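Local coordinates for uncharacterized protein (Alicyclobacillus acidocaldarius subsp. acidocaldarius, PDB 3RQB) that probably hydrolyses acyl-CoA thioesters, being a member of the acyl-CoA thioesterase family with two hotdog-fold domains in each chain, at residues B[82-87]-B[92-97]; B[46-51]-B[104-109]; B[10-15]-B[182-187]; B[31-34]-B[39-42]; B[194-199]-B[237-242]. All blocks are in the same frame, centred on the assembly; numbering follows the deposited sequence.

Contact 1 (B[82-87]-B[92-97]); sequences AVPVRT and QHFTLT
Q92 and T87 lie side by side, and the extended glutamine chain, CG anti to the backbone N (chi1 -164°), carries the amide past P84 CB to L59, whose N donates to OE1. H93 N bonds to R86 O at 3.1 Å. H93 O takes weak bonds from V85 N and R86 N: a classic beta bulge that shifts the register by one. It sits in the antiparallel hairpin of strands 77-87 and 91-100, part of the N-terminal hotdog domain. At F94 the ring swings toward P84, the centre of an inverse gamma turn, whose CA lies over one face, a CH-pi contact 4.0 Å from the ring centroid. P84 CB approaches F94 CE2 to 3.7 Å. With an alanine here, P84 would probably lose its aromatic floor and a gap would open beside F112 and A52. T95 pairs regularly with V83: V83 N reaches T95 O at 2.9 Å, and T95 N returns a bond to V83 O. The T95 side chain crosses that of V85, OG1 lying 3.8 Å from V85 CG2. L96, on the same face as F94, sets CD2 against A82 CB, with A51 and A52 of helix 41-53 close by.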
# COMPACT_ATOMS: atom_id res chain seq x y z
N ALA B 82 -6.94 16.93 -9.49
CA ALA B 82 -7.12 16.37 -8.15
C ALA B 82 -8.54 16.59 -7.57
O ALA B 82 -8.90 17.71 -7.23
CB ALA B 82 -6.06 16.92 -7.20
N VAL B 83 -9.32 15.51 -7.44
CA VAL B 83 -10.70 15.60 -6.92
C VAL B 83 -10.82 15.26 -5.43
O VAL B 83 -10.37 14.20 -4.99
CB VAL B 83 -11.69 14.66 -7.68
CG1 VAL B 83 -13.10 14.84 -7.13
CG2 VAL B 83 -11.66 14.93 -9.17
N PRO B 84 -11.43 16.18 -4.67
CA PRO B 84 -11.86 15.94 -3.29
C PRO B 84 -13.15 15.14 -3.37
O PRO B 84 -14.27 15.66 -3.32
CB PRO B 84 -12.10 17.35 -2.75
CG PRO B 84 -12.54 18.10 -3.94
CD PRO B 84 -11.74 17.54 -5.11
N VAL B 85 -12.96 13.85 -3.53
CA VAL B 85 -14.01 12.87 -3.77
C VAL B 85 -15.03 12.66 -2.61
O VAL B 85 -16.23 12.48 -2.84
CB VAL B 85 -13.31 11.55 -4.17
CG1 VAL B 85 -14.00 10.31 -3.60
CG2 VAL B 85 -13.13 11.52 -5.68
N ARG B 86 -14.56 12.69 -1.37
CA ARG B 86 -15.48 12.55 -0.26
C ARG B 86 -14.98 13.40 0.88
O ARG B 86 -13.79 13.49 1.12
CB ARG B 86 -15.57 11.09 0.18
CG ARG B 86 -16.70 10.83 1.15
CD ARG B 86 -17.97 11.43 0.59
NE ARG B 86 -19.05 11.41 1.57
CZ ARG B 86 -19.87 10.37 1.75
NH1 ARG B 86 -19.73 9.28 1.03
NH2 ARG B 86 -20.82 10.45 2.67
N THR B 87 -15.90 14.03 1.58
CA THR B 87 -15.51 14.85 2.71
C THR B 87 -16.40 14.55 3.92
O THR B 87 -17.63 14.58 3.85
CB THR B 87 -15.51 16.34 2.35
OG1 THR B 87 -14.90 16.52 1.07
CG2 THR B 87 -14.70 17.11 3.37
N GLN B 92 -10.99 12.97 4.79
CA GLN B 92 -11.15 13.38 3.38
C GLN B 92 -10.38 12.52 2.35
O GLN B 92 -9.20 12.23 2.54
CB GLN B 92 -10.72 14.84 3.23
CG GLN B 92 -11.19 15.50 1.95
CD GLN B 92 -10.61 16.89 1.79
OE1 GLN B 92 -9.58 17.22 2.38
NE2 GLN B 92 -11.27 17.72 0.99
N HIS B 93 -11.04 12.14 1.25
CA HIS B 93 -10.42 11.28 0.23
C HIS B 93 -10.23 11.98 -1.12
O HIS B 93 -11.17 12.57 -1.65
CB HIS B 93 -11.27 10.04 -0.02
CG HIS B 93 -11.20 9.01 1.06
ND1 HIS B 93 -11.84 9.16 2.28
CD2 HIS B 93 -10.58 7.80 1.11
CE1 HIS B 93 -11.62 8.09 3.02
NE2 HIS B 93 -10.86 7.25 2.34
N PHE B 94 -9.03 11.86 -1.70
CA PHE B 94 -8.73 12.48 -3.00
C PHE B 94 -8.43 11.46 -4.09
O PHE B 94 -7.87 10.40 -3.83
CB PHE B 94 -7.52 13.41 -2.89
CG PHE B 94 -7.84 14.75 -2.30
CD1 PHE B 94 -7.88 14.93 -0.93
CD2 PHE B 94 -8.08 15.84 -3.12
CE1 PHE B 94 -8.18 16.17 -0.38
CE2 PHE B 94 -8.38 17.09 -2.59
CZ PHE B 94 -8.43 17.25 -1.21
N THR B 95 -8.79 11.81 -5.32
CA THR B 95 -8.44 11.01 -6.49
C THR B 95 -7.66 11.87 -7.48
O THR B 95 -8.13 12.93 -7.89
CB THR B 95 -9.70 10.44 -7.20
OG1 THR B 95 -10.17 9.29 -6.49
CG2 THR B 95 -9.37 10.05 -8.64
N LEU B 96 -6.46 11.45 -7.85
CA LEU B 96 -5.64 12.30 -8.69
C LEU B 96 -5.11 11.62 -9.94
O LEU B 96 -4.90 10.40 -9.99
CB LEU B 96 -4.46 12.88 -7.91
CG LEU B 96 -4.78 13.40 -6.52
CD1 LEU B 96 -4.63 12.28 -5.50
CD2 LEU B 96 -3.87 14.55 -6.17
N THR B 97 -4.91 12.45 -10.96
CA THR B 97 -4.50 12.00 -12.27
C THR B 97 -3.54 13.01 -12.88
O THR B 97 -3.81 14.21 -12.89
CB THR B 97 -5.73 11.86 -13.17
OG1 THR B 97 -6.74 11.10 -12.48
CG2 THR B 97 -5.37 11.18 -14.48

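Contact 2 (B[46-51]-B[104-109]); sequences ATMLKA and VVTTAT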
# COMPACT_ATOMS: atom_id res chain seq x y z
N ALA B 46 5.60 12.91 -4.38
CA ALA B 46 5.54 14.15 -3.61
C ALA B 46 4.70 15.15 -4.38
O ALA B 46 3.75 15.73 -3.86
CB ALA B 46 6.94 14.69 -3.38
N THR B 47 5.05 15.33 -5.65
CA THR B 47 4.22 16.12 -6.55
C THR B 47 2.72 15.73 -6.53
O THR B 47 1.87 16.60 -6.43
CB THR B 47 4.74 16.04 -7.99
OG1 THR B 47 6.01 16.70 -8.05
CG2 THR B 47 3.77 16.71 -8.93
N MSE B 48 2.41 14.45 -6.63
CA MSE B 48 1.02 14.00 -6.58
C MSE B 48 0.32 14.46 -5.30
O MSE B 48 -0.88 14.71 -5.31
CB MSE B 48 0.91 12.47 -6.69
CG MSE B 48 1.19 11.93 -8.09
SE MSE B 48 0.06 12.77 -9.45
CE MSE B 48 -1.10 11.26 -9.84
N LEU B 49 1.08 14.55 -4.21
CA LEU B 49 0.53 14.90 -2.89
C LEU B 49 0.26 16.40 -2.69
O LEU B 49 -0.77 16.79 -2.11
CB LEU B 49 1.46 14.38 -1.79
CG LEU B 49 1.04 14.62 -0.34
CD1 LEU B 49 -0.26 13.90 -0.02
CD2 LEU B 49 2.15 14.18 0.60
N LYS B 50 1.20 17.23 -3.15
CA LYS B 50 1.05 18.67 -3.05
C LYS B 50 -0.27 19.08 -3.68
O LYS B 50 -0.97 19.92 -3.14
CB LYS B 50 2.19 19.40 -3.75
CG LYS B 50 3.54 19.15 -3.13
CD LYS B 50 3.50 19.37 -1.62
CE LYS B 50 3.37 20.84 -1.27
NZ LYS B 50 3.34 21.04 0.22
N ALA B 51 -0.60 18.46 -4.81
CA ALA B 51 -1.81 18.80 -5.55
C ALA B 51 -3.01 18.83 -4.62
O ALA B 51 -3.72 19.83 -4.56
CB ALA B 51 -2.04 17.80 -6.66
N VAL B 104 -2.82 9.66 -19.88
CA VAL B 104 -2.59 9.48 -18.45
C VAL B 104 -1.24 8.86 -18.15
O VAL B 104 -0.93 7.75 -18.57
CB VAL B 104 -3.64 8.60 -17.79
CG1 VAL B 104 -3.32 8.51 -16.31
CG2 VAL B 104 -5.02 9.17 -18.00
N VAL B 105 -0.48 9.60 -17.37
CA VAL B 105 0.88 9.26 -16.98
C VAL B 105 0.90 8.57 -15.61
O VAL B 105 1.46 7.47 -15.47
CB VAL B 105 1.78 10.49 -17.00
CG1 VAL B 105 2.90 10.34 -15.98
CG2 VAL B 105 2.35 10.68 -18.39
N THR B 106 0.39 9.27 -14.60
CA THR B 106 0.39 8.80 -13.22
C THR B 106 -0.96 9.01 -12.52
O THR B 106 -1.63 10.00 -12.78
CB THR B 106 1.52 9.52 -12.45
OG1 THR B 106 2.77 9.22 -13.09
CG2 THR B 106 1.56 9.09 -11.00
N THR B 107 -1.36 8.07 -11.65
CA THR B 107 -2.55 8.25 -10.80
C THR B 107 -2.24 7.98 -9.33
O THR B 107 -1.31 7.25 -8.99
CB THR B 107 -3.75 7.35 -11.21
OG1 THR B 107 -3.58 6.01 -10.72
CG2 THR B 107 -3.94 7.36 -12.72
N ALA B 108 -3.05 8.58 -8.46
CA ALA B 108 -2.83 8.47 -7.03
C ALA B 108 -4.13 8.62 -6.28
O ALA B 108 -5.07 9.26 -6.76
CB ALA B 108 -1.82 9.52 -6.57
N THR B 109 -4.19 8.03 -5.09
CA THR B 109 -5.30 8.27 -4.19
C THR B 109 -4.71 8.71 -2.85
O THR B 109 -3.62 8.27 -2.47
CB THR B 109 -6.22 7.03 -4.02
OG1 THR B 109 -5.49 5.95 -3.42
CG2 THR B 109 -6.79 6.58 -5.36
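M48, modelled as selenomethionine, spans the gap from helix 41-53 to T106 and A108 on strand 103-113. The helix and strand axes come no closer than 9.2 Å and run at 56° to each other, so the contact depends on this one long side chain. Its CB points at the strand and already lies 4.0 Å from A108 CB. CG, held beside the backbone N and anti to the carbonyl carbon (chi1 -73°), sits between T106 and A108, 4.1 Å from T106 CG2 and equally far from A108 CB. The chain then bends at the next two torsions; SE makes the turn and brings the terminal methyl down on the strand. That methyl does most of the touching. M48 CE rests on the T106-A108 backbone, closest to the T106 carbonyl oxygen and 3.5 Å from T107 CA. Flanking it are two methyls, with M48 CE 3.6 Å from T106 CG2 and 3.8 Å from A108 CB. T106 offers CG2 because that branch is anti to its own backbone N.

T107, between them, turns its side chain to the other face of the strand, where V85 of the second subunit packs. Nearby, V105 and T106 both face M98 in a classic beta bulge, and the M98 side chain also touches M48. This is the hotdog arrangement, a helix lying against a curved antiparallel sheet. The side-chain contacts are apolar, and the selenomethionine methyl is laid on peptide backbone with no directional bond between the segments.

Contact 3 (B[10-15]-B[182-187]); sequences HAFDDA and HAALAA
The F12 ring carries A184 CB over one face, has A183 CB in its plane at the edge, and meets A187 CB near its plane a little further round. D13 OD1 lies in the plane at another part of the rim, beside CD1, and is salt-bridged to R178. Three alanines of helix 182-188 thus receive one aromatic end: F12 CZ is 3.9 Å from A183 CB and 4.0 Å from A184 CB, while F12 CE2 is 4.1 Å from A187 CB. With CG anti to the backbone N (chi1 180°), the ring stands straight out from helix 11-15, which lets it cover the 11.4 Å between helix axes that run nearly at right angles, 96°. I43 and A46 of helix 41-53 touch the same ring, so F12 reaches from helix 11-15 to where helices 41-53 and 182-188 meet. A leucine in its place would probably fall short of A183 and A187 and leave a gap at this three-helix junction. The alanines present little but methyls and backbone, and A184 N, close to CZ, is already taken by D181 OD1. What joins the helices here is therefore the burial of an aromatic ring against alanine methyls and the helix backbone at A184.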
# COMPACT_ATOMS: atom_id res chain seq x y z
N HIS B 10 14.59 25.95 -2.99
CA HIS B 10 15.14 24.62 -2.83
C HIS B 10 14.67 23.77 -4.00
O HIS B 10 13.52 23.88 -4.43
CB HIS B 10 14.67 23.99 -1.52
CG HIS B 10 15.30 22.66 -1.23
ND1 HIS B 10 16.24 22.48 -0.24
CD2 HIS B 10 15.13 21.45 -1.81
CE1 HIS B 10 16.62 21.21 -0.22
NE2 HIS B 10 15.96 20.56 -1.16
N ALA B 11 15.56 22.93 -4.52
CA ALA B 11 15.26 22.11 -5.69
C ALA B 11 13.93 21.40 -5.54
O ALA B 11 13.09 21.45 -6.43
CB ALA B 11 16.36 21.10 -5.91
N PHE B 12 13.75 20.74 -4.41
CA PHE B 12 12.52 20.02 -4.11
C PHE B 12 11.29 20.91 -4.31
O PHE B 12 10.36 20.54 -5.04
CB PHE B 12 12.55 19.51 -2.68
CG PHE B 12 11.32 18.76 -2.28
CD1 PHE B 12 10.18 19.44 -1.87
CD2 PHE B 12 11.29 17.38 -2.32
CE1 PHE B 12 9.04 18.74 -1.51
CE2 PHE B 12 10.15 16.68 -1.96
CZ PHE B 12 9.02 17.36 -1.56
N ASP B 13 11.28 22.07 -3.67
CA ASP B 13 10.16 22.99 -3.81
C ASP B 13 10.06 23.45 -5.26
O ASP B 13 8.99 23.87 -5.74
CB ASP B 13 10.34 24.18 -2.87
CG ASP B 13 10.38 23.76 -1.43
OD1 ASP B 13 9.61 22.85 -1.07
OD2 ASP B 13 11.18 24.33 -0.65
N ASP B 14 11.18 23.37 -5.97
CA ASP B 14 11.23 23.76 -7.36
C ASP B 14 10.56 22.70 -8.23
O ASP B 14 9.77 23.01 -9.10
CB ASP B 14 12.68 23.98 -7.78
CG ASP B 14 12.82 25.04 -8.85
OD1 ASP B 14 13.14 24.67 -10.00
OD2 ASP B 14 12.61 26.23 -8.54
N ALA B 15 10.87 21.43 -7.97
CA ALA B 15 10.29 20.33 -8.74
C ALA B 15 8.79 20.19 -8.49
O ALA B 15 8.02 19.89 -9.41
CB ALA B 15 10.98 19.03 -8.40
N HIS B 182 5.33 16.65 4.77
CA HIS B 182 4.78 15.38 4.30
C HIS B 182 5.28 14.94 2.94
O HIS B 182 5.70 13.79 2.77
CB HIS B 182 3.25 15.42 4.35
CG HIS B 182 2.71 15.55 5.74
ND1 HIS B 182 2.41 14.46 6.54
CD2 HIS B 182 2.44 16.64 6.50
CE1 HIS B 182 1.97 14.87 7.71
NE2 HIS B 182 1.97 16.19 7.71
N ALA B 183 5.25 15.83 1.96
CA ALA B 183 5.66 15.43 0.62
C ALA B 183 7.14 15.00 0.58
O ALA B 183 7.49 14.01 -0.06
CB ALA B 183 5.36 16.54 -0.40
N ALA B 184 7.99 15.75 1.28
CA ALA B 184 9.42 15.46 1.30
C ALA B 184 9.63 14.07 1.87
O ALA B 184 10.52 13.32 1.45
CB ALA B 184 10.13 16.48 2.16
N LEU B 185 8.77 13.76 2.83
CA LEU B 185 8.82 12.50 3.54
C LEU B 185 8.42 11.34 2.62
O LEU B 185 9.11 10.33 2.56
CB LEU B 185 7.90 12.58 4.75
CG LEU B 185 7.84 11.31 5.59
CD1 LEU B 185 9.23 10.72 5.81
CD2 LEU B 185 7.14 11.58 6.92
N ALA B 186 7.32 11.50 1.90
CA ALA B 186 6.95 10.54 0.86
C ALA B 186 8.15 10.28 -0.06
O ALA B 186 8.50 9.12 -0.35
CB ALA B 186 5.77 11.08 0.04
N ALA B 187 8.79 11.35 -0.51
CA ALA B 187 9.88 11.19 -1.47
C ALA B 187 11.00 10.37 -0.86
O ALA B 187 11.59 9.53 -1.54
CB ALA B 187 10.39 12.54 -1.97

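Contact 4 (B[31-34]-B[39-42]); sequences AEYY and PFGG
F40 N donates to Y33 O at 3.0 Å, with an N-H...O angle of 154° and the donor tilted out of the carbonyl plane. This bond closes the turn between 31-34 and 39-42 and goes with a single backbone bridge between Y34 and P39, whose CA atoms are 4.2 Å apart. F40 CB also lies close to the same carbonyl oxygen, and the side chain continues with CG anti to the backbone N (chi1 169°), away from the bond, which leaves CD2 as the atom beside the Y33 ring. The two side chains cross at a slant. F40 CD2 arrives at the edge of the Y33 ring, near its plane, 4.1 Å from Y33 CD1. Behind F40, one face of its ring is covered by G42 N, 3.5 Å above the ring plane and over its centre; with glycine there, no CB intrudes on the ring.

On the other side of the turn Y34 passes P39, CD1 coming to 4.2 Å from P39 N, and its OH is held by G38 N in the connecting loop. Y34 N bonds back to A31 O, tightening the first segment into a turn of its own. Both buried aromatics have stacking partners further along the chain: F40 with W146 and Y33 with W149. F40 is the N-cap residue of helix 41-53, and its carbonyl receives T44 OG1. The whole turn thus links strand 25-28 to the start of helix 41-53, with Y33 laid against F12 and A15 of helix 11-15 and against I43 of the helix it introduces.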
# COMPACT_ATOMS: atom_id res chain seq x y z
N ALA B 31 14.23 17.85 -15.11
CA ALA B 31 15.20 16.90 -15.65
C ALA B 31 16.26 16.56 -14.61
O ALA B 31 16.93 15.53 -14.71
CB ALA B 31 15.83 17.46 -16.90
N GLU B 32 16.40 17.43 -13.61
CA GLU B 32 17.40 17.24 -12.55
C GLU B 32 17.00 16.11 -11.58
O GLU B 32 17.85 15.58 -10.85
CB GLU B 32 17.68 18.55 -11.80
CG GLU B 32 18.22 19.70 -12.68
CD GLU B 32 17.13 20.50 -13.40
OE1 GLU B 32 17.47 21.38 -14.23
OE2 GLU B 32 15.94 20.25 -13.14
N TYR B 33 15.72 15.76 -11.56
CA TYR B 33 15.23 14.62 -10.77
C TYR B 33 15.13 13.32 -11.56
O TYR B 33 14.58 12.33 -11.09
CB TYR B 33 13.93 14.94 -10.05
CG TYR B 33 14.13 15.54 -8.67
CD1 TYR B 33 14.22 14.73 -7.54
CD2 TYR B 33 14.25 16.92 -8.51
CE1 TYR B 33 14.40 15.28 -6.28
CE2 TYR B 33 14.43 17.48 -7.25
CZ TYR B 33 14.51 16.66 -6.14
OH TYR B 33 14.69 17.22 -4.89
N TYR B 34 15.62 13.34 -12.80
CA TYR B 34 15.53 12.16 -13.64
C TYR B 34 16.19 10.96 -12.97
O TYR B 34 17.15 11.12 -12.21
CB TYR B 34 16.19 12.40 -14.99
CG TYR B 34 15.75 11.37 -16.00
CD1 TYR B 34 14.48 11.44 -16.56
CD2 TYR B 34 16.59 10.33 -16.38
CE1 TYR B 34 14.05 10.51 -17.48
CE2 TYR B 34 16.17 9.39 -17.30
CZ TYR B 34 14.90 9.49 -17.84
OH TYR B 34 14.46 8.57 -18.77
N PRO B 39 11.23 9.93 -14.43
CA PRO B 39 11.62 10.69 -13.24
C PRO B 39 11.65 9.85 -11.98
O PRO B 39 11.01 8.80 -11.90
CB PRO B 39 10.50 11.73 -13.12
CG PRO B 39 9.69 11.62 -14.40
CD PRO B 39 9.85 10.23 -14.84
N PHE B 40 12.40 10.33 -10.99
CA PHE B 40 12.49 9.69 -9.69
C PHE B 40 11.09 9.56 -9.09
O PHE B 40 10.36 10.54 -8.99
CB PHE B 40 13.40 10.51 -8.78
CG PHE B 40 13.35 10.09 -7.34
CD1 PHE B 40 13.61 8.78 -6.98
CD2 PHE B 40 13.07 11.01 -6.35
CE1 PHE B 40 13.58 8.40 -5.65
CE2 PHE B 40 13.03 10.64 -5.02
CZ PHE B 40 13.29 9.33 -4.67
N GLY B 41 10.74 8.34 -8.70
CA GLY B 41 9.39 8.07 -8.25
C GLY B 41 8.96 8.91 -7.07
O GLY B 41 7.80 9.31 -6.97
N GLY B 42 9.89 9.17 -6.16
CA GLY B 42 9.57 9.86 -4.93
C GLY B 42 9.19 11.30 -5.19
O GLY B 42 8.39 11.89 -4.46

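Contact 5 (B[194-199]-B[237-242]); sequences PRVYVK and TGFSHG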
# COMPACT_ATOMS: atom_id res chain seq x y z
N PRO B 194 17.17 -0.22 -5.07
CA PRO B 194 16.18 -1.25 -5.42
C PRO B 194 16.54 -2.57 -4.77
O PRO B 194 17.68 -3.02 -4.95
CB PRO B 194 16.33 -1.38 -6.94
CG PRO B 194 16.94 -0.11 -7.37
CD PRO B 194 17.87 0.27 -6.27
N ARG B 195 15.59 -3.19 -4.08
CA ARG B 195 15.91 -4.37 -3.28
C ARG B 195 16.76 -5.37 -4.08
O ARG B 195 17.80 -5.86 -3.61
CB ARG B 195 14.63 -5.03 -2.74
CG ARG B 195 13.83 -4.19 -1.74
CD ARG B 195 14.64 -3.83 -0.50
NE ARG B 195 15.38 -2.58 -0.69
CZ ARG B 195 16.55 -2.29 -0.12
NH1 ARG B 195 17.14 -3.15 0.68
NH2 ARG B 195 17.13 -1.12 -0.36
N VAL B 196 16.34 -5.64 -5.32
CA VAL B 196 16.99 -6.64 -6.16
C VAL B 196 18.50 -6.38 -6.39
O VAL B 196 19.30 -7.31 -6.33
CB VAL B 196 16.23 -6.81 -7.50
CG1 VAL B 196 16.45 -5.61 -8.39
CG2 VAL B 196 16.65 -8.09 -8.21
N TYR B 197 18.88 -5.13 -6.64
CA TYR B 197 20.30 -4.80 -6.71
C TYR B 197 21.01 -5.31 -5.45
O TYR B 197 22.05 -5.96 -5.53
CB TYR B 197 20.54 -3.29 -6.81
CG TYR B 197 20.01 -2.60 -8.06
CD1 TYR B 197 19.35 -3.32 -9.05
CD2 TYR B 197 20.20 -1.24 -8.25
CE1 TYR B 197 18.87 -2.68 -10.19
CE2 TYR B 197 19.73 -0.60 -9.39
CZ TYR B 197 19.07 -1.32 -10.36
OH TYR B 197 18.59 -0.69 -11.49
N VAL B 198 20.44 -5.00 -4.30
CA VAL B 198 21.03 -5.38 -3.03
C VAL B 198 21.26 -6.88 -2.98
O VAL B 198 22.27 -7.36 -2.44
CB VAL B 198 20.14 -4.99 -1.84
CG1 VAL B 198 20.96 -5.04 -0.56
CG2 VAL B 198 19.52 -3.61 -2.04
N LYS B 199 20.32 -7.63 -3.55
CA LYS B 199 20.39 -9.08 -3.52
C LYS B 199 21.37 -9.66 -4.55
O LYS B 199 22.07 -10.63 -4.27
CB LYS B 199 18.99 -9.69 -3.71
CG LYS B 199 18.90 -11.18 -3.39
CD LYS B 199 19.02 -11.49 -1.89
CE LYS B 199 18.76 -12.97 -1.59
NZ LYS B 199 19.02 -13.36 -0.17
N THR B 237 10.33 -8.93 0.35
CA THR B 237 9.59 -10.13 0.73
C THR B 237 9.93 -11.27 -0.22
O THR B 237 10.51 -12.28 0.18
CB THR B 237 8.09 -9.86 0.77
OG1 THR B 237 7.86 -8.52 1.23
CG2 THR B 237 7.42 -10.84 1.70
N GLY B 238 9.58 -11.12 -1.49
CA GLY B 238 9.90 -12.15 -2.46
C GLY B 238 10.15 -11.56 -3.83
O GLY B 238 9.92 -10.37 -4.05
N PHE B 239 10.65 -12.40 -4.73
CA PHE B 239 10.83 -12.02 -6.12
C PHE B 239 10.28 -13.17 -6.95
O PHE B 239 10.81 -14.28 -6.91
CB PHE B 239 12.31 -11.87 -6.43
CG PHE B 239 13.08 -11.01 -5.45
CD1 PHE B 239 13.56 -11.54 -4.26
CD2 PHE B 239 13.35 -9.67 -5.74
CE1 PHE B 239 14.29 -10.75 -3.36
CE2 PHE B 239 14.08 -8.88 -4.84
CZ PHE B 239 14.55 -9.42 -3.66
N SER B 240 9.24 -12.92 -7.73
CA SER B 240 8.70 -14.00 -8.54
C SER B 240 8.16 -13.54 -9.87
O SER B 240 7.55 -12.48 -9.97
CB SER B 240 7.60 -14.74 -7.77
OG SER B 240 7.06 -15.78 -8.57
N HIS B 241 8.43 -14.33 -10.90
CA HIS B 241 7.76 -14.18 -12.18
C HIS B 241 7.65 -12.73 -12.63
O HIS B 241 6.58 -12.27 -13.03
CB HIS B 241 6.37 -14.82 -12.13
CG HIS B 241 6.39 -16.31 -12.18
ND1 HIS B 241 7.01 -17.08 -11.21
CD2 HIS B 241 5.88 -17.19 -13.08
CE1 HIS B 241 6.87 -18.36 -11.51
NE2 HIS B 241 6.19 -18.45 -12.64
N GLY B 242 8.75 -12.00 -12.54
CA GLY B 242 8.79 -10.66 -13.12
C GLY B 242 8.55 -9.51 -12.17
O GLY B 242 8.65 -8.36 -12.57
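F239 pushes the CE2 corner of its ring against V196, 3.9 Å from V196 CA and 4.0 Å from V196 CB. Two more residues of helix 195-200 complete the seat: R195 CB lies 4.4 Å from F239 CE2, and K199 CB is equally far from F239 CZ. All three approach the ring at a slant. The phenylalanine sets CG anti to the carbonyl carbon (chi1 -49°), which aims the ring out of strand 230-240 at a helix crossing it almost perpendicularly, 87° between axes. Only the alkyl roots of R195 and K199 take part. Beyond them the chains lead away: the arginine NH1 reaches A166 O, its guanidinium having V198 CG2 over one face, while K199 NZ bonds to Q164 O and forms a salt bridge with E123 of the second subunit.

The strand itself is a subunit boundary. G238 and F239 pair in an antiparallel ladder with a strand of the second subunit, and the F239 ring meets W119 of that subunit as well as F244 of its own chain. In the C-terminal hotdog domain this ring therefore joins helix, sheet and dimer interface. The chemistry divides along two side chains: their first carbons pack against the aromatic ring, while the basic ends lead away from it, R195 to protein oxygens of its own chain and K199 to oxygens of both subunits.

Overall arrangement
Contacts 2, 3 and 5 are buried and rest on one long or aromatic side chain each, whereas contacts 1 and 4, partly buried, add backbone hydrogen bonds to apolar packing. Contacts 1 and 2 share neighbouring strands 91-100 and 103-113 and join through a probable hydrogen bond from L96 N to A108 O; both reach the second subunit. Contacts 2 and 4 draw on helix 41-53, and contact 3 touches both: A46 and K50 of contact 2 pack on A183, F40 and Y33 of contact 4 on A187 and F12. Contact 5 stands apart in the C-terminal domain, its centre about 33 Å from that of contact 1, yet it too meets the second subunit, unlike contacts 3 and 4.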